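Sugar ABC transporter, sugar-binding protein (Streptococcus pneumoniae, PDB 2HEU) probably binds a sugar outside the cell, as a solute-binding protein does, and hands it to an ABC transporter for import. Local coordinates at residues T148-E151 against F152-L155; A237-T240 against D241-A245; G244-R248 against G249-M253; E342-P345 against L346-M349. All blocks are in the same frame, centred on the assembly; numbering follows the deposited sequence. Where two conformers were deposited one is given.

Overall arrangement
The four contacts come in series along the chain and gather round the antiparallel sheet of strands 129-134, 253-257 and 273-276. Contact 1 opens helix 149-161. Contacts 2 and 3 are the start and the end of helix 239-247; their centres lie about 9 Å apart, and they share Gly-244 and Ala-245. Contact 3 then runs into strand 253-257, where Met-253 SD packs on Phe-152 and Leu-155 of contact 1, whose centre is about 20 Å away. Contact 4, leading into helix 347-350, lies about 18 Å from contact 3, centre to centre, and Leu-346 there rests on strand 129-134. Helix starts, a helix end and a beta turn are thus grouped near one sheet of a solute-binding protein fold.

Contact 1: T148-E151 against F152-L155; sequences TWDE and FEQL
Glu-153 sits one turn beyond Asp-150 and Trp-149 in the N-capped first turns of helix 149-161. Thr-148 is the N-cap: its OG1 accepts the N-H of Glu-151 at 2.9 Å, with an N-H...O angle of 163°. The helical ladder then runs from Phe-152 N to Thr-148 O, Glu-153 N to Trp-149 O, Gln-154 N to Asp-150 O and Leu-155 N to Glu-151 O.

The side chain of Glu-153 climbs back along this turn. Glu-153 CB lies 3.5 Å from Asp-150 O. With CG beside the backbone N (chi1 -70°), the chain heads toward the helix start, and Glu-153 CG comes 3.5 Å from Trp-149 O. Beyond CG the chain is extended, which sets the carboxylate alongside that of Asp-150, both pointing the same way with planes 18° apart. Glu-153 OE1 is then 3.6 Å from Asp-150 OD1, a pairing of like charges. Lys-219, on helix 212-222, probably offsets it, because its NZ forms salt bridges with both Asp-150 OD1 and Glu-153 OE2. Trp-149 leans on the same helix, and its NE1 bonds to Thr-187 OG1. A water bridges Glu-153 and Asp-150, donating to Glu-153 OE1 at 2.7 Å and to Asp-150 O at 2.8 Å.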
ATOM      1  N   THR A 148      22.126   3.647  -0.256  1.00 12.09           N
ATOM      2  CA  THR A 148      22.424   2.677  -1.283  1.00 11.19           C
ATOM      3  C   THR A 148      22.285   1.239  -0.655  1.00  9.55           C
ATOM      4  O   THR A 148      22.356   1.076   0.536  1.00 10.23           O
ATOM      5  CB  THR A 148      23.852   2.768  -1.829  1.00 10.84           C
ATOM      6  OG1 THR A 148      24.754   2.477  -0.806  1.00 11.21           O
ATOM      7  CG2 THR A 148      24.165   4.156  -2.410  1.00 13.44           C
ATOM      8  N   TRP A 149      22.167   0.253  -1.519  1.00  9.87           N
ATOM      9  CA  TRP A 149      22.199  -1.133  -1.095  1.00  9.58           C
ATOM     10  C   TRP A 149      23.439  -1.351  -0.231  1.00  9.33           C
ATOM     11  O   TRP A 149      23.355  -2.017   0.839  1.00  9.59           O
ATOM     12  CB  TRP A 149      22.236  -2.105  -2.222  1.00  9.86           C
ATOM     13  CG  TRP A 149      21.055  -2.123  -3.164  1.00  9.59           C
ATOM     14  CD1 TRP A 149      19.753  -1.723  -2.935  1.00  9.64           C
ATOM     15  CD2 TRP A 149      21.084  -2.578  -4.509  1.00 10.39           C
ATOM     16  NE1 TRP A 149      18.985  -1.947  -4.037  1.00  9.60           N
ATOM     17  CE2 TRP A 149      19.771  -2.511  -5.016  1.00  9.66           C
ATOM     18  CE3 TRP A 149      22.078  -3.153  -5.340  1.00 11.06           C
ATOM     19  CZ2 TRP A 149      19.440  -2.892  -6.301  1.00 10.83           C
ATOM     20  CZ3 TRP A 149      21.751  -3.556  -6.649  1.00 12.28           C
ATOM     21  CH2 TRP A 149      20.459  -3.438  -7.085  1.00 11.61           C
ATOM     22  N   ASP A 150      24.602  -0.885  -0.693  1.00  9.60           N
ATOM     23  CA  ASP A 150      25.832  -1.193   0.045  1.00  9.83           C
ATOM     24  C   ASP A 150      25.799  -0.497   1.394  1.00  9.81           C
ATOM     25  O   ASP A 150      26.300  -1.077   2.381  1.00 10.08           O
ATOM     26  CB  ASP A 150      27.025  -0.726  -0.810  1.00 10.51           C
ATOM     27  CG  ASP A 150      27.358  -1.654  -1.942  1.00 11.93           C
ATOM     28  OD1 ASP A 150      26.696  -2.631  -2.190  1.00 13.04           O
ATOM     29  OD2 ASP A 150      28.359  -1.288  -2.612  1.00 16.08           O
ATOM     30  N   GLU A 151      25.295   0.709   1.481  1.00 10.22           N
ATOM     31  CA  GLU A 151      25.205   1.360   2.798  1.00  9.65           C
ATOM     32  C   GLU A 151      24.235   0.625   3.685  1.00  9.97           C
ATOM     33  O   GLU A 151      24.421   0.567   4.913  1.00 10.08           O
ATOM     34  CB  GLU A 151      24.768   2.785   2.714  1.00 10.75           C
ATOM     35  CG  GLU A 151      25.798   3.753   2.151  1.00 12.21           C
ATOM     36  CD  GLU A 151      25.431   5.170   2.264  1.00 15.80           C
ATOM     37  OE1 GLU A 151      24.344   5.534   2.592  1.00 20.97           O
ATOM     38  OE2 GLU A 151      26.307   6.075   2.044  1.00 19.26           O
ATOM     39  N   PHE A 152      23.193   0.016   3.155  1.00  9.35           N
ATOM     40  CA  PHE A 152      22.209  -0.726   4.001  1.00  9.57           C
ATOM     41  C   PHE A 152      22.874  -1.982   4.591  1.00  8.90           C
ATOM     42  O   PHE A 152      22.729  -2.262   5.766  1.00  9.34           O
ATOM     43  CB  PHE A 152      20.998  -1.002   3.128  1.00  9.35           C
ATOM     44  CG  PHE A 152      19.728  -1.423   3.912  1.00  9.12           C
ATOM     45  CD1 PHE A 152      19.601  -1.429   5.272  1.00  9.18           C
ATOM     46  CD2 PHE A 152      18.644  -1.797   3.120  1.00  9.83           C
ATOM     47  CE1 PHE A 152      18.379  -1.779   5.856  1.00  9.69           C
ATOM     48  CE2 PHE A 152      17.444  -2.143   3.711  1.00 10.46           C
ATOM     49  CZ  PHE A 152      17.316  -2.126   5.086  1.00 10.33           C
ATOM     50  N   GLU A 153      23.638  -2.701   3.752  1.00  8.89           N
ATOM     51  CA  GLU A 153      24.383  -3.840   4.223  1.00  9.11           C
ATOM     52  C   GLU A 153      25.303  -3.384   5.382  1.00  9.26           C
ATOM     53  O   GLU A 153      25.357  -4.032   6.433  1.00  9.78           O
ATOM     54  CB  GLU A 153      25.307  -4.395   3.086  1.00 10.38           C
ATOM     55  CG  GLU A 153      24.612  -5.037   1.987  1.00  9.78           C
ATOM     56  CD  GLU A 153      25.509  -5.374   0.795  1.00 10.15           C
ATOM     57  OE1 GLU A 153      26.645  -4.820   0.730  1.00 12.13           O
ATOM     58  OE2 GLU A 153      25.085  -6.168  -0.064  1.00 11.31           O
ATOM     59  N   GLN A 154      26.014  -2.268   5.192  1.00  9.42           N
ATOM     60  CA  GLN A 154      26.973  -1.850   6.212  1.00 11.11           C
ATOM     61  C   GLN A 154      26.286  -1.435   7.483  1.00  9.86           C
ATOM     62  O   GLN A 154      26.789  -1.668   8.569  1.00 11.06           O
ATOM     63  CB  GLN A 154      27.882  -0.747   5.677  1.00 11.12           C
ATOM     64  CG  GLN A 154      29.031  -0.456   6.604  1.00 12.45           C
ATOM     65  CD  GLN A 154      29.947  -1.678   6.744  1.00 14.16           C
ATOM     66  OE1 GLN A 154      30.146  -2.192   7.908  1.00 16.80           O
ATOM     67  NE2 GLN A 154      30.430  -2.221   5.649  1.00 13.43           N
ATOM     68  N   LEU A 155      25.127  -0.779   7.400  1.00 10.22           N
ATOM     69  CA  LEU A 155      24.350  -0.367   8.552  1.00 10.44           C
ATOM     70  C   LEU A 155      23.988  -1.565   9.397  1.00  9.92           C
ATOM     71  O   LEU A 155      24.120  -1.548  10.611  1.00 10.19           O
ATOM     72  CB  LEU A 155      23.103   0.384   8.038  1.00 10.49           C
ATOM     73  CG  LEU A 155      22.084   0.744   9.165  1.00 10.13           C
ATOM     74  CD1 LEU A 155      22.688   1.659  10.201  1.00 14.23           C
ATOM     75  CD2 LEU A 155      20.869   1.279   8.508  1.00 12.54           C
TER
HETATM   76  O   HOH W   1      28.273  -2.971   1.794  1.00 11.79           O

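Contact 2: A237-T240 against D241-A245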
ATOM      1  N   ALA A 237       7.909 -15.767  14.716  1.00 10.19           N
ATOM      2  CA  ALA A 237       7.325 -14.521  15.185  1.00  9.28           C
ATOM      3  C   ALA A 237       6.262 -14.028  14.225  1.00  8.62           C
ATOM      4  O   ALA A 237       6.380 -14.101  12.996  1.00 10.14           O
ATOM      5  CB  ALA A 237       8.420 -13.496  15.298  1.00  9.85           C
ATOM      6  N   GLY A 238       5.191 -13.465  14.795  1.00  9.32           N
ATOM      7  CA  GLY A 238       4.144 -12.862  14.044  1.00  9.78           C
ATOM      8  C   GLY A 238       4.295 -11.344  13.964  1.00  9.02           C
ATOM      9  O   GLY A 238       5.134 -10.691  14.580  1.00  9.44           O
ATOM     10  N   TYR A 239       3.402 -10.770  13.176  1.00  9.62           N
ATOM     11  CA  TYR A 239       3.322  -9.287  13.026  1.00  9.85           C
ATOM     12  C   TYR A 239       3.297  -8.620  14.349  1.00  9.35           C
ATOM     13  O   TYR A 239       4.080  -7.660  14.577  1.00  9.41           O
ATOM     14  CB  TYR A 239       2.112  -8.948  12.180  1.00 12.53           C
ATOM     15  CG  TYR A 239       1.824  -7.502  12.004  1.00 11.59           C
ATOM     16  CD1 TYR A 239       2.722  -6.669  11.320  1.00 12.75           C
ATOM     17  CD2 TYR A 239       0.731  -6.962  12.500  1.00 15.10           C
ATOM     18  CE1 TYR A 239       2.401  -5.308  11.117  1.00 11.53           C
ATOM     19  CE2 TYR A 239       0.401  -5.611  12.305  1.00 15.21           C
ATOM     20  CZ  TYR A 239       1.254  -4.807  11.609  1.00 12.00           C
ATOM     21  OH  TYR A 239       0.961  -3.467  11.354  1.00 12.11           O
ATOM     22  N   THR A 240       2.402  -8.989  15.262  1.00  9.94           N
ATOM     23  CA  THR A 240       2.319  -8.244  16.520  1.00 11.24           C
ATOM     24  C   THR A 240       3.599  -8.370  17.331  1.00  9.96           C
ATOM     25  O   THR A 240       3.988  -7.457  18.034  1.00 11.25           O
ATOM     26  CB  THR A 240       1.105  -8.682  17.411  1.00 14.06           C
ATOM     27  OG1 THR A 240       1.175 -10.094  17.650  1.00 22.51           O
ATOM     28  CG2 THR A 240      -0.175  -8.245  16.701  1.00 14.85           C
ATOM     29  N   ASP A 241       4.269  -9.516  17.214  1.00  9.41           N
ATOM     30  CA  ASP A 241       5.510  -9.721  17.916  1.00  9.43           C
ATOM     31  C   ASP A 241       6.540  -8.710  17.436  1.00  9.51           C
ATOM     32  O   ASP A 241       7.332  -8.199  18.276  1.00 10.47           O
ATOM     33  CB  ASP A 241       6.054 -11.124  17.702  1.00  9.91           C
ATOM     34  CG  ASP A 241       5.175 -12.241  18.254  1.00 10.52           C
ATOM     35  OD1 ASP A 241       4.405 -12.025  19.219  1.00 12.35           O
ATOM     36  OD2 ASP A 241       5.330 -13.381  17.728  1.00 12.20           O
ATOM     37  N   VAL A 242       6.672  -8.467  16.123  0.50  9.60           N
ATOM     38  CA  VAL A 242       7.678  -7.483  15.633  0.50  7.96           C
ATOM     39  C   VAL A 242       7.257  -6.054  15.805  0.50  8.03           C
ATOM     40  O   VAL A 242       8.132  -5.198  15.993  0.50  8.52           O
ATOM     41  CB  VAL A 242       8.150  -7.735  14.166  0.50  8.25           C
ATOM     42  CG1 VAL A 242       8.661  -9.198  14.105  0.50 10.69           C
ATOM     43  CG2 VAL A 242       7.064  -7.449  13.154  0.50  8.59           C
ATOM     44  N   ILE A 243       5.974  -5.753  15.766  1.00  8.54           N
ATOM     45  CA  ILE A 243       5.513  -4.417  16.164  1.00  9.00           C
ATOM     46  C   ILE A 243       5.951  -4.163  17.611  1.00  8.34           C
ATOM     47  O   ILE A 243       6.467  -3.085  17.942  1.00  9.31           O
ATOM     48  CB  ILE A 243       3.986  -4.320  16.017  1.00  9.36           C
ATOM     49  CG1 ILE A 243       3.561  -4.394  14.561  1.00 11.05           C
ATOM     50  CG2 ILE A 243       3.458  -3.049  16.771  1.00 10.81           C
ATOM     51  CD1 ILE A 243       4.023  -3.301  13.680  1.00 14.77           C
ATOM     52  N   GLY A 244       5.713  -5.136  18.499  1.00  8.89           N
ATOM     53  CA  GLY A 244       6.111  -4.990  19.876  1.00  9.29           C
ATOM     54  C   GLY A 244       7.596  -4.892  20.047  1.00  8.38           C
ATOM     55  O   GLY A 244       8.094  -4.017  20.795  1.00  9.49           O
ATOM     56  N   ALA A 245       8.375  -5.714  19.378  1.00  8.41           N
ATOM     57  CA  ALA A 245       9.829  -5.690  19.506  1.00  8.60           C
ATOM     58  C   ALA A 245      10.344  -4.282  19.065  1.00  8.48           C
ATOM     59  O   ALA A 245      11.252  -3.731  19.707  1.00  9.30           O
ATOM     60  CB  ALA A 245      10.494  -6.754  18.681  1.00  9.62           C
TER
HETATM   61  O   HOH W   2       2.656 -11.974  16.614  1.00 21.83           O
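Three i to i+4 backbone bonds start helix 239-247 here: Val-242 N to Gly-238 O at 3.1 Å, Ile-243 N to Tyr-239 O at 2.9 Å, and Gly-244 N to Thr-240 O.

Against this frame Asp-241 folds back on the residue where the helix begins. Its CG lies beside the backbone N, which carries Asp-241 OD2 to Gly-238 N, a bond of 2.9 Å and 170°. The bond is nearly straight at the hydrogen, yet the donor stands 42° out of the carboxylate plane. Asp-241 OD2 also approaches Ala-237 CA, at 3.4 Å. Gly-238 is the N-cap residue, and the bond from its N-H to a side chain three residues on is one half of a capping box; as glycine, Gly-238 has no side chain with which to return the other half. A water joins the edge of this turn, accepting from Asp-241 N and lying 2.6 Å from Thr-240 OG1.

On another flank, Tyr-239 reaches along the helix to Ile-243. CG1 of Ile-243 sits over one face of the Tyr-239 ring, 3.8 Å from the centroid and 15° off the normal, a CH-pi contact. Beyond it, Ile-243 CD1 is 3.6 Å from Tyr-239 CE1. Ala-260 of helix 260-265 touches both side chains, and the ring of Trp-175 meets that of Tyr-239.

Contact 3: G244-R248 against G249-M253; sequences GAFAR and GDVLM
Arg-248 and Asp-250 form a salt bridge across the end of helix 239-247, with Arg-248 NE 3.0 Å from Asp-250 OD2. The acceptor lies in the guanidinium plane, at its edge, but the donor stands 44° out of the carboxylate plane, and the two flat groups are 52° apart. A bend at chi3 turns the guanidinium back over the helix, where one face covers the peptide joining Gly-244 to Ala-245. A water bridges the same pair, accepting from Arg-248 NH2 and donating to Asp-250 OD2 at 2.7 Å.

Two backbone bonds close the helix end: Asp-250 N to Ala-245 O at 2.9 Å, and Gly-249 N to Phe-246 O at 3.0 Å. Val-251 N adds a weak third at Ala-245 O.

Outward from there the contact is mostly packing. Val-251 CG2 lies 4.0 Å from Phe-246 CB and also meets Ala-245 CB. The Phe-246 ring turns its edge to Leu-252, with Phe-246 CE1 3.5 Å from Leu-252 O, while Phe-271 meets this ring edge-to-face. Gly-249, at phi 83°, lets the chain leave the helix toward strand 253-257. This positive phi, with the bonds from Asp-250 N and Gly-249 N back into the last turn, makes a Schellman motif at the helix C-terminus.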
ATOM      1  N   GLY A 244       5.713  -5.136  18.499  1.00  8.89           N
ATOM      2  CA  GLY A 244       6.111  -4.990  19.876  1.00  9.29           C
ATOM      3  C   GLY A 244       7.596  -4.892  20.047  1.00  8.38           C
ATOM      4  O   GLY A 244       8.094  -4.017  20.795  1.00  9.49           O
ATOM      5  N   ALA A 245       8.375  -5.714  19.378  1.00  8.41           N
ATOM      6  CA  ALA A 245       9.829  -5.690  19.506  1.00  8.60           C
ATOM      7  C   ALA A 245      10.344  -4.282  19.065  1.00  8.48           C
ATOM      8  O   ALA A 245      11.252  -3.731  19.707  1.00  9.30           O
ATOM      9  CB  ALA A 245      10.494  -6.754  18.681  1.00  9.62           C
ATOM     10  N   PHE A 246       9.810  -3.763  17.967  1.00  7.82           N
ATOM     11  CA  PHE A 246      10.238  -2.438  17.518  1.00  8.36           C
ATOM     12  C   PHE A 246       9.833  -1.379  18.534  1.00  8.19           C
ATOM     13  O   PHE A 246      10.616  -0.507  18.906  1.00  8.86           O
ATOM     14  CB  PHE A 246       9.686  -2.178  16.130  1.00  8.22           C
ATOM     15  CG  PHE A 246      10.045  -0.821  15.616  1.00  8.75           C
ATOM     16  CD1 PHE A 246      11.356  -0.516  15.214  1.00  9.33           C
ATOM     17  CD2 PHE A 246       9.123   0.213  15.569  1.00  9.21           C
ATOM     18  CE1 PHE A 246      11.717   0.736  14.825  1.00  9.34           C
ATOM     19  CE2 PHE A 246       9.475   1.481  15.134  1.00  9.34           C
ATOM     20  CZ  PHE A 246      10.772   1.740  14.758  1.00  8.78           C
ATOM     21  N   ALA A 247       8.561  -1.419  18.959  1.00  8.61           N
ATOM     22  CA  ALA A 247       8.053  -0.380  19.910  1.00  9.66           C
ATOM     23  C   ALA A 247       8.844  -0.382  21.215  1.00  9.56           C
ATOM     24  O   ALA A 247       9.015   0.670  21.840  1.00 10.32           O
ATOM     25  CB  ALA A 247       6.605  -0.574  20.181  1.00  9.72           C
ATOM     26  N   ARG A 248       9.290  -1.568  21.650  1.00  8.85           N
ATOM     27  CA  ARG A 248      10.041  -1.687  22.879  1.00  9.55           C
ATOM     28  C   ARG A 248      11.489  -1.226  22.767  1.00  9.69           C
ATOM     29  O   ARG A 248      12.170  -1.117  23.769  1.00 11.73           O
ATOM     30  CB  ARG A 248      10.110  -3.148  23.367  1.00 10.74           C
ATOM     31  CG  ARG A 248       8.767  -3.692  23.923  1.00 10.81           C
ATOM     32  CD  ARG A 248       8.945  -5.108  24.440  1.00 11.83           C
ATOM     33  NE  ARG A 248       9.230  -6.103  23.448  1.00 12.87           N
ATOM     34  CZ  ARG A 248       8.314  -6.788  22.723  1.00 13.05           C
ATOM     35  NH1 ARG A 248       7.011  -6.588  22.922  1.00 13.33           N
ATOM     36  NH2 ARG A 248       8.689  -7.766  21.938  1.00 14.32           N
ATOM     37  N   GLY A 249      11.986  -1.050  21.545  1.00  9.59           N
ATOM     38  CA  GLY A 249      13.389  -0.739  21.307  1.00 10.42           C
ATOM     39  C   GLY A 249      14.255  -1.937  21.298  1.00 10.30           C
ATOM     40  O   GLY A 249      15.495  -1.819  21.346  1.00 12.53           O
ATOM     41  N   ASP A 250      13.691  -3.138  21.172  1.00  9.41           N
ATOM     42  CA  ASP A 250      14.444  -4.396  21.165  1.00  9.12           C
ATOM     43  C   ASP A 250      15.083  -4.719  19.795  1.00  9.36           C
ATOM     44  O   ASP A 250      16.028  -5.496  19.757  1.00 10.55           O
ATOM     45  CB  ASP A 250      13.600  -5.539  21.624  1.00 10.02           C
ATOM     46  CG  ASP A 250      13.195  -5.448  23.141  1.00 13.10           C
ATOM     47  OD1 ASP A 250      13.817  -4.661  23.903  1.00 14.60           O
ATOM     48  OD2 ASP A 250      12.269  -6.200  23.513  1.00 14.66           O
ATOM     49  N   VAL A 251      14.525  -4.127  18.750  1.00  8.90           N
ATOM     50  CA  VAL A 251      15.119  -4.170  17.424  1.00  8.88           C
ATOM     51  C   VAL A 251      15.105  -2.748  16.918  1.00  8.92           C
ATOM     52  O   VAL A 251      14.238  -1.950  17.285  1.00  9.60           O
ATOM     53  CB  VAL A 251      14.349  -5.099  16.458  1.00  8.41           C
ATOM     54  CG1 VAL A 251      14.360  -6.510  16.986  1.00  9.64           C
ATOM     55  CG2 VAL A 251      12.945  -4.577  16.172  1.00  8.73           C
ATOM     56  N   LEU A 252      16.129  -2.362  16.084  1.00  8.55           N
ATOM     57  CA  LEU A 252      16.243  -0.986  15.659  1.00  8.40           C
ATOM     58  C   LEU A 252      15.410  -0.645  14.440  1.00  8.51           C
ATOM     59  O   LEU A 252      15.186   0.578  14.214  1.00  9.10           O
ATOM     60  CB  LEU A 252      17.676  -0.597  15.415  1.00  9.59           C
ATOM     61  CG  LEU A 252      18.567  -0.628  16.718  1.00 14.70           C
ATOM     62  CD1 LEU A 252      19.893   0.071  16.405  1.00 15.29           C
ATOM     63  CD2 LEU A 252      17.917  -0.204  17.985  1.00 17.46           C
ATOM     64  N   MET A 253      14.977  -1.632  13.685  1.00  8.16           N
ATOM     65  CA  MET A 253      14.276  -1.461  12.426  1.00  8.28           C
ATOM     66  C   MET A 253      13.276  -2.563  12.212  1.00  8.15           C
ATOM     67  O   MET A 253      13.436  -3.699  12.689  1.00  8.46           O
ATOM     68  CB  MET A 253      15.265  -1.518  11.231  1.00  8.24           C
ATOM     69  CG  MET A 253      16.248  -0.376  11.175  1.00  9.36           C
ATOM     70  SD  MET A 253      17.408  -0.482   9.789  1.00  9.36           S
ATOM     71  CE  MET A 253      18.471  -1.819  10.399  1.00 10.96           C
TER
HETATM   72  O   HOH W   3      11.451  -8.278  21.982  1.00 14.91           O
HETATM   73  O   HOH W   4      15.232  -2.528  24.531  1.00 37.15           O

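Contact 4: E342-P345 against L346-M349; sequences EDSP and LAGM
Ala-347 directs its methyl group back at the residues before it, whereas the side chains of Pro-345 and Leu-346, the two corner residues of the bend, set off away from the opposing segment. Ala-347 CB lies 3.3 Å from Glu-342 O and equally 3.3 Å from Ser-344 O, so the methyl sits against two carbonyl oxygens. Ser-344 has two conformers, so the bond from its OG to Gly-341 O is a doubtful guide to how this side chain is held.

One hydrogen bond closes the bend, from Ala-347 N to Ser-344 O at 3.0 Å. It is fairly straight at the hydrogen (164°), but the donor stands 48° out of the carbonyl plane.

The Leu-346 side chain touches Tyr-132 of strand 129-134 and Ile-261 of helix 260-265; Pro-345 also touches Ile-261. Thr-275 OG1 hydrogen-bonds to both Pro-345 O and Met-349 N, joining the beta turn to the start of the helix. A water accepts from Gly-348 N at 3.0 Å. With Pro-345 and Leu-346 at its two corner positions and the Ala-347 N to Ser-344 O bond closing it, Ser-344 to Ala-347 is a type I beta turn leading into the short, weakly bonded helix at about 347-350.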
ATOM      1  N   GLU A 342       8.159  17.029   8.467  1.00 19.61           N
ATOM      2  CA  GLU A 342       9.350  16.184   8.189  1.00 21.45           C
ATOM      3  C   GLU A 342       9.714  15.336   9.392  1.00 20.52           C
ATOM      4  O   GLU A 342      10.473  14.341   9.224  1.00 22.40           O
ATOM      5  CB  GLU A 342      10.557  16.985   7.573  1.00 23.76           C
ATOM      6  CG  GLU A 342      11.192  17.841   8.449  1.00 28.74           C
ATOM      7  CD  GLU A 342      11.988  18.924   7.720  1.00 37.04           C
ATOM      8  OE1 GLU A 342      11.583  19.422   6.612  1.00 42.95           O
ATOM      9  OE2 GLU A 342      13.020  19.266   8.279  1.00 39.71           O
ATOM     10  N   ASP A 343       9.205  15.675  10.586  1.00 21.28           N
ATOM     11  CA  ASP A 343       9.438  14.907  11.815  1.00 24.78           C
ATOM     12  C   ASP A 343       8.367  13.818  12.033  1.00 22.19           C
ATOM     13  O   ASP A 343       8.508  13.031  13.008  1.00 25.56           O
ATOM     14  CB  ASP A 343       9.539  15.883  13.022  1.00 27.02           C
ATOM     15  CG  ASP A 343      10.858  16.593  13.080  1.00 32.93           C
ATOM     16  OD1 ASP A 343      11.779  16.370  12.252  1.00 39.84           O
ATOM     17  OD2 ASP A 343      10.984  17.456  13.955  1.00 43.37           O
ATOM     18  N   SER A 344       7.391  13.737  11.229  0.50 19.81           N
ATOM     19  CA  SER A 344       6.458  12.732  11.552  0.50 16.05           C
ATOM     20  C   SER A 344       6.967  11.343  11.149  0.50 13.60           C
ATOM     21  O   SER A 344       7.765  11.240  10.227  0.50 13.91           O
ATOM     22  CB  SER A 344       5.280  13.022  10.724  0.50 16.12           C
ATOM     23  OG  SER A 344       5.599  12.872   9.325  0.50 20.89           O
ATOM     24  N   PRO A 345       6.469  10.272  11.772  1.00 15.24           N
ATOM     25  CA  PRO A 345       7.061   8.963  11.548  1.00 11.91           C
ATOM     26  C   PRO A 345       7.078   8.510  10.104  1.00 11.26           C
ATOM     27  O   PRO A 345       8.082   7.864   9.724  1.00 11.86           O
ATOM     28  CB  PRO A 345       6.283   8.074  12.497  1.00 13.58           C
ATOM     29  CG  PRO A 345       5.880   8.977  13.593  1.00 17.53           C
ATOM     30  CD  PRO A 345       5.521  10.260  12.888  1.00 16.66           C
ATOM     31  N   LEU A 346       6.058   8.790   9.331  1.00 11.18           N
ATOM     32  CA  LEU A 346       5.983   8.315   7.979  1.00 11.44           C
ATOM     33  C   LEU A 346       6.689   9.261   6.992  1.00 11.14           C
ATOM     34  O   LEU A 346       6.620   9.008   5.773  1.00 12.03           O
ATOM     35  CB  LEU A 346       4.552   8.102   7.556  1.00 11.37           C
ATOM     36  CG  LEU A 346       3.748   6.996   8.290  1.00 11.64           C
ATOM     37  CD1 LEU A 346       2.320   6.933   7.671  1.00 13.40           C
ATOM     38  CD2 LEU A 346       4.522   5.647   8.245  1.00 13.52           C
ATOM     39  N   ALA A 347       7.352  10.312   7.448  1.00 11.77           N
ATOM     40  CA  ALA A 347       7.921  11.283   6.509  1.00 11.75           C
ATOM     41  C   ALA A 347       8.879  10.650   5.508  1.00 11.11           C
ATOM     42  O   ALA A 347       8.782  10.914   4.326  1.00 11.80           O
ATOM     43  CB  ALA A 347       8.621  12.362   7.275  1.00 14.12           C
ATOM     44  N   GLY A 348       9.786   9.817   5.959  1.00 10.87           N
ATOM     45  CA  GLY A 348      10.777   9.234   5.024  1.00 10.25           C
ATOM     46  C   GLY A 348      10.133   8.315   4.023  1.00  9.39           C
ATOM     47  O   GLY A 348      10.405   8.348   2.826  1.00 10.47           O
ATOM     48  N   MET A 349       9.214   7.468   4.504  1.00  9.17           N
ATOM     49  CA  MET A 349       8.574   6.516   3.622  1.00  9.35           C
ATOM     50  C   MET A 349       7.740   7.192   2.548  1.00 10.16           C
ATOM     51  O   MET A 349       7.552   6.637   1.499  1.00 10.82           O
ATOM     52  CB  MET A 349       7.627   5.639   4.490  1.00 11.32           C
ATOM     53  CG  MET A 349       7.112   4.411   3.750  1.00 10.92           C
ATOM     54  SD  MET A 349       5.923   3.459   4.651  1.00 10.51           S
ATOM     55  CE  MET A 349       6.824   2.826   5.983  1.00 11.32           C
TER
HETATM   56  O   HOH W   5      10.884   9.531   8.756  1.00 13.38           O